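Local coordinates for protein methyltransferase 1 (Methanosarcina barkeri, PDB 2I2X) that transfers the methyl group of methanol to the cob(I)amide cofactor of its partner corrinoid protein, a zinc-dependent step of methanogenesis, at residues A158-F172 with T212-A226. Numbering follows the deposited sequence.
With ZN (zinc ion), chain Q; K (potassium ion), chain S.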
loop_
_atom_site.group_PDB
_atom_site.type_symbol
_atom_site.label_atom_id
_atom_site.label_comp_id
_atom_site.label_asym_id
_atom_site.label_seq_id
_atom_site.Cartn_x
_atom_site.Cartn_y
_atom_site.Cartn_z
ATOM N N ALA A 158 -9.081 25.546 -0.074
ATOM C CA ALA A 158 -9.263 24.615 1.036
ATOM C C ALA A 158 -10.676 24.703 1.594
ATOM O O ALA A 158 -11.198 25.790 1.821
ATOM C CB ALA A 158 -8.212 24.800 2.117
ATOM N N ASP A 159 -11.294 23.531 1.764
ATOM C CA ASP A 159 -12.665 23.394 2.235
ATOM C C ASP A 159 -12.690 23.127 3.744
ATOM O O ASP A 159 -13.552 23.639 4.464
ATOM C CB ASP A 159 -13.336 22.231 1.501
ATOM C CG ASP A 159 -13.481 22.474 0.002
ATOM O OD1 ASP A 159 -12.945 21.673 -0.789
ATOM O OD2 ASP A 159 -14.138 23.456 -0.404
ATOM N N LEU A 160 -11.746 22.325 4.226
ATOM C CA LEU A 160 -11.680 21.981 5.649
ATOM C C LEU A 160 -10.346 22.456 6.182
ATOM O O LEU A 160 -9.327 22.398 5.478
ATOM C CB LEU A 160 -11.859 20.471 5.877
ATOM C CG LEU A 160 -12.982 19.783 5.061
ATOM C CD1 LEU A 160 -12.776 18.277 4.962
ATOM C CD2 LEU A 160 -14.376 20.049 5.556
ATOM N N LEU A 161 -10.342 22.931 7.421
ATOM C CA LEU A 161 -9.130 23.458 8.032
ATOM C C LEU A 161 -8.787 22.668 9.285
ATOM O O LEU A 161 -9.659 22.435 10.116
ATOM C CB LEU A 161 -9.315 24.943 8.390
ATOM C CG LEU A 161 -9.781 25.905 7.290
ATOM C CD1 LEU A 161 -9.979 27.308 7.843
ATOM C CD2 LEU A 161 -8.799 25.927 6.111
ATOM N N SER A 162 -7.526 22.275 9.428
ATOM C CA SER A 162 -7.082 21.465 10.543
ATOM C C SER A 162 -5.647 21.841 10.869
ATOM O O SER A 162 -4.983 22.537 10.080
ATOM C CB SER A 162 -7.086 19.998 10.132
ATOM O OG SER A 162 -8.353 19.390 10.303
ATOM N N VAL A 163 -5.170 21.360 12.017
ATOM C CA VAL A 163 -3.762 21.453 12.397
ATOM C C VAL A 163 -3.538 20.318 13.362
ATOM O O VAL A 163 -4.475 19.876 14.007
ATOM C CB VAL A 163 -3.398 22.817 13.114
ATOM C CG1 VAL A 163 -4.373 23.151 14.209
ATOM C CG2 VAL A 163 -1.979 22.768 13.708
ATOM N N GLU A 164 -2.307 19.851 13.457
ATOM C CA GLU A 164 -1.911 18.971 14.547
ATOM C C GLU A 164 -1.116 19.818 15.538
ATOM O O GLU A 164 0.089 19.988 15.374
ATOM C CB GLU A 164 -1.012 17.856 14.030
ATOM C CG GLU A 164 -1.380 17.419 12.661
ATOM C CD GLU A 164 -1.195 15.935 12.454
ATOM O OE1 GLU A 164 -0.660 15.253 13.336
ATOM O OE2 GLU A 164 -1.579 15.428 11.384
ATOM N N SER A 165 -1.783 20.366 16.543
ATOM C CA SER A 165 -1.136 21.387 17.378
ATOM C C SER A 165 -0.258 20.841 18.517
ATOM O O SER A 165 -0.437 19.712 18.949
ATOM C CB SER A 165 -2.128 22.448 17.848
ATOM O OG SER A 165 -3.188 21.907 18.599
ATOM N N MET A 166 0.689 21.656 18.976
ATOM C CA MET A 166 1.773 21.210 19.827
ATOM C C MET A 166 1.644 21.598 21.319
ATOM O O MET A 166 2.563 21.353 22.121
ATOM C CB MET A 166 3.093 21.764 19.292
ATOM C CG MET A 166 3.517 21.350 17.893
ATOM S SD MET A 166 5.059 22.236 17.393
ATOM C CE MET A 166 4.601 23.978 17.524
ATOM N N GLY A 167 0.524 22.194 21.711
ATOM C CA GLY A 167 0.341 22.536 23.134
ATOM C C GLY A 167 0.676 21.385 24.080
ATOM O O GLY A 167 0.106 20.298 23.979
ATOM N N GLY A 168 1.605 21.617 24.995
ATOM C CA GLY A 168 1.957 20.608 25.994
ATOM C C GLY A 168 2.964 19.562 25.517
ATOM O O GLY A 168 3.330 18.646 26.270
ATOM N N LYS A 169 3.424 19.686 24.277
ATOM C CA LYS A 169 4.360 18.730 23.697
ATOM C C LYS A 169 5.657 18.568 24.515
ATOM O O LYS A 169 6.122 17.442 24.747
ATOM C CB LYS A 169 4.643 19.146 22.244
ATOM C CG LYS A 169 5.730 18.399 21.516
ATOM C CD LYS A 169 5.683 18.714 20.020
ATOM C CE LYS A 169 6.595 19.854 19.611
ATOM N NZ LYS A 169 7.905 19.370 19.125
ATOM N N GLU A 170 6.228 19.684 24.967
ATOM C CA GLU A 170 7.522 19.681 25.660
ATOM C C GLU A 170 7.469 18.940 27.004
ATOM O O GLU A 170 8.381 18.184 27.337
ATOM C CB GLU A 170 8.081 21.118 25.807
ATOM C CG GLU A 170 7.486 22.028 26.938
ATOM C CD GLU A 170 5.978 22.355 26.793
ATOM O OE1 GLU A 170 5.137 21.424 26.856
ATOM O OE2 GLU A 170 5.630 23.549 26.667
ATOM N N VAL A 171 6.400 19.137 27.768
ATOM C CA VAL A 171 6.268 18.428 29.035
ATOM C C VAL A 171 5.866 16.970 28.834
ATOM O O VAL A 171 6.310 16.098 29.593
ATOM C CB VAL A 171 5.322 19.151 30.033
ATOM C CG1 VAL A 171 5.231 18.369 31.341
ATOM C CG2 VAL A 171 5.829 20.553 30.296
ATOM N N PHE A 172 5.042 16.706 27.816
ATOM C CA PHE A 172 4.706 15.330 27.430
ATOM C C PHE A 172 5.952 14.504 27.086
ATOM O O PHE A 172 6.100 13.367 27.557
ATOM C CB PHE A 172 3.704 15.270 26.253
ATOM C CG PHE A 172 3.624 13.900 25.623
ATOM C CD1 PHE A 172 2.736 12.949 26.119
ATOM C CD2 PHE A 172 4.504 13.535 24.601
ATOM C CE1 PHE A 172 2.687 11.686 25.605
ATOM C CE2 PHE A 172 4.477 12.250 24.078
ATOM C CZ PHE A 172 3.557 11.326 24.581
ATOM N N THR A 212 -15.534 28.667 5.028
ATOM C CA THR A 212 -14.999 27.318 5.014
ATOM C C THR A 212 -15.317 26.549 6.304
ATOM O O THR A 212 -16.133 26.976 7.127
ATOM C CB THR A 212 -13.507 27.315 4.734
ATOM O OG1 THR A 212 -12.816 27.994 5.802
ATOM C CG2 THR A 212 -13.225 27.974 3.361
ATOM N N ILE A 213 -14.687 25.395 6.482
ATOM C CA ILE A 213 -15.028 24.611 7.652
ATOM C C ILE A 213 -13.926 24.475 8.669
ATOM O O ILE A 213 -12.819 24.093 8.350
ATOM C CB ILE A 213 -15.735 23.292 7.281
ATOM C CG1 ILE A 213 -17.245 23.621 7.194
ATOM C CG2 ILE A 213 -15.471 22.200 8.340
ATOM C CD1 ILE A 213 -17.890 23.133 5.985
ATOM N N SER A 214 -14.243 24.841 9.901
ATOM C CA SER A 214 -13.324 24.642 11.001
ATOM C C SER A 214 -13.463 23.168 11.385
ATOM O O SER A 214 -14.441 22.776 12.026
ATOM C CB SER A 214 -13.690 25.587 12.155
ATOM O OG SER A 214 -12.895 25.352 13.291
ATOM N N ALA A 215 -12.515 22.343 10.962
ATOM C CA ALA A 215 -12.728 20.912 11.014
ATOM C C ALA A 215 -12.352 20.230 12.346
ATOM O O ALA A 215 -13.176 19.539 12.937
ATOM C CB ALA A 215 -12.078 20.231 9.817
ATOM N N GLY A 216 -11.120 20.417 12.812
ATOM C CA GLY A 216 -10.690 19.884 14.107
ATOM C C GLY A 216 -9.222 19.489 14.106
ATOM O O GLY A 216 -8.572 19.518 13.060
ATOM N N ASP A 217 -8.740 19.083 15.280
ATOM C CA ASP A 217 -7.316 18.900 15.643
ATOM C C ASP A 217 -7.091 17.411 15.961
ATOM O O ASP A 217 -7.936 16.576 15.648
ATOM C CB ASP A 217 -7.062 19.727 16.919
ATOM C CG ASP A 217 -5.626 20.192 17.071
ATOM O OD1 ASP A 217 -4.696 19.365 17.111
ATOM O OD2 ASP A 217 -5.431 21.414 17.209
ATOM N N THR A 218 -5.980 17.083 16.607
ATOM C CA THR A 218 -5.618 15.691 16.946
ATOM C C THR A 218 -4.552 15.782 17.957
ATOM O O THR A 218 -3.581 16.539 17.769
ATOM C CB THR A 218 -4.695 15.036 15.886
ATOM O OG1 THR A 218 -5.219 15.194 14.598
ATOM C CG2 THR A 218 -4.488 13.608 16.142
ATOM N N ASP A 219 -4.631 14.902 18.940
ATOM C CA ASP A 219 -3.529 14.800 19.856
ATOM C C ASP A 219 -2.304 14.044 19.367
ATOM O O ASP A 219 -1.608 13.417 20.190
ATOM C CB ASP A 219 -3.950 14.233 21.175
ATOM C CG ASP A 219 -3.080 14.731 22.287
ATOM O OD1 ASP A 219 -2.741 15.947 22.269
ATOM O OD2 ASP A 219 -2.723 13.911 23.161
ATOM N N CYS A 220 -2.031 14.109 18.062
ATOM C CA CYS A 220 -0.917 13.385 17.454
ATOM C C CYS A 220 0.410 13.578 18.176
ATOM O O CYS A 220 1.145 12.625 18.420
ATOM C CB CYS A 220 -0.714 13.825 16.021
ATOM S SG CYS A 220 0.071 12.486 15.017
ATOM N N ALA A 221 0.689 14.831 18.532
ATOM C CA ALA A 221 1.961 15.219 19.121
ATOM C C ALA A 221 2.177 14.607 20.503
ATOM O O ALA A 221 3.300 14.611 20.998
ATOM C CB ALA A 221 2.099 16.741 19.149
ATOM N N GLN A 222 1.126 14.058 21.104
ATOM C CA GLN A 222 1.221 13.482 22.456
ATOM C C GLN A 222 0.699 12.057 22.454
ATOM O O GLN A 222 1.497 11.139 22.452
ATOM C CB GLN A 222 0.490 14.348 23.523
ATOM C CG GLN A 222 1.046 15.794 23.693
ATOM C CD GLN A 222 0.061 16.735 24.408
ATOM O OE1 GLN A 222 -1.144 16.692 24.166
ATOM N NE2 GLN A 222 0.579 17.576 25.288
ATOM N N ALA A 223 -0.618 11.858 22.444
ATOM C CA ALA A 223 -1.153 10.500 22.351
ATOM C C ALA A 223 -0.542 9.567 21.223
ATOM O O ALA A 223 -0.177 8.416 21.539
ATOM C CB ALA A 223 -2.681 10.506 22.323
ATOM N N ASN A 224 -0.379 10.037 19.972
ATOM C CA ASN A 224 0.214 9.130 18.974
ATOM C C ASN A 224 1.682 8.823 19.264
ATOM O O ASN A 224 2.120 7.682 19.059
ATOM C CB ASN A 224 -0.049 9.495 17.478
ATOM C CG ASN A 224 -1.563 9.403 17.081
ATOM O OD1 ASN A 224 -2.373 8.655 17.709
ATOM N ND2 ASN A 224 -1.950 10.189 16.041
ATOM N N THR A 225 2.427 9.819 19.767
ATOM C CA THR A 225 3.808 9.596 20.187
ATOM C C THR A 225 3.856 8.485 21.243
ATOM O O THR A 225 4.677 7.557 21.157
ATOM C CB THR A 225 4.547 10.873 20.692
ATOM O OG1 THR A 225 4.595 11.886 19.667
ATOM C CG2 THR A 225 6.012 10.521 21.095
ATOM N N ALA A 226 2.950 8.543 22.206
ATOM C CA ALA A 226 2.916 7.484 23.201
ATOM C C ALA A 226 2.651 6.122 22.536
ATOM O O ALA A 226 3.276 5.124 22.885
ATOM C CB ALA A 226 1.895 7.791 24.270
HETATM ZN ZN ZN Q . -0.826 13.150 13.092
HETATM K K K S . -0.295 13.669 10.319
HETATM O O HOH W 1 -0.933 17.023 17.896
#
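Glu164 and Cys220 meet at the zinc ion, which Glu164 OE1 binds at 2.1 Å and Cys220 SG at 2.2 Å; Cys269 supplies a third protein ligand. The other carboxylate oxygen, Glu164 OE2, binds potassium at 2.4 Å, so one acid bridges two cations, as a two-oxygen ligand can. One residue further along, Ser165 is held by both oxygens of Asp217: OD1 takes Ser165 N at 3.1 Å, almost straight at 176°, and OD2 takes Ser165 OG at 2.7 Å, each on its syn side. With CG swung away from its own backbone N (chi1 -153°), the carboxylate reaches across to Ser165, while the anti lone pair of OD1 accepts Thr218 N. Arg253, which also pairs with Asp219, forms a salt bridge with this buried acid, and Trp200 adds a hydrogen bond. Replacing Asp217 by alanine would probably leave Ser165 N and OG and Thr218 N without this acceptor and cost Arg253 one of its two acid partners. A water joins Ser165 O and Thr218 O to Ala221 N.

Strands 160-163 and 213-216 are neighbouring parallel strands of the TIM barrel, Leu161 N giving to Ile213 O at 2.9 Å; Leu160 CD2 packs alongside Ile213 CG2. Ser162, short enough to reach the next strand, donates OG to Gly216 O at 2.8 Å; at Gly216 the backbone angles would press any side chain against the preceding carbonyl. Phe172 lays its ring against helix 220-226, Gln222 CA making a CH-pi contact 3.7 Å above its centre. The contact thus fixes two zinc ligands on segments following neighbouring strands, and Lys169, Ala221 and Thr225 touch the corrinoid, consistent with zinc-activated methanol being presented to cobalt.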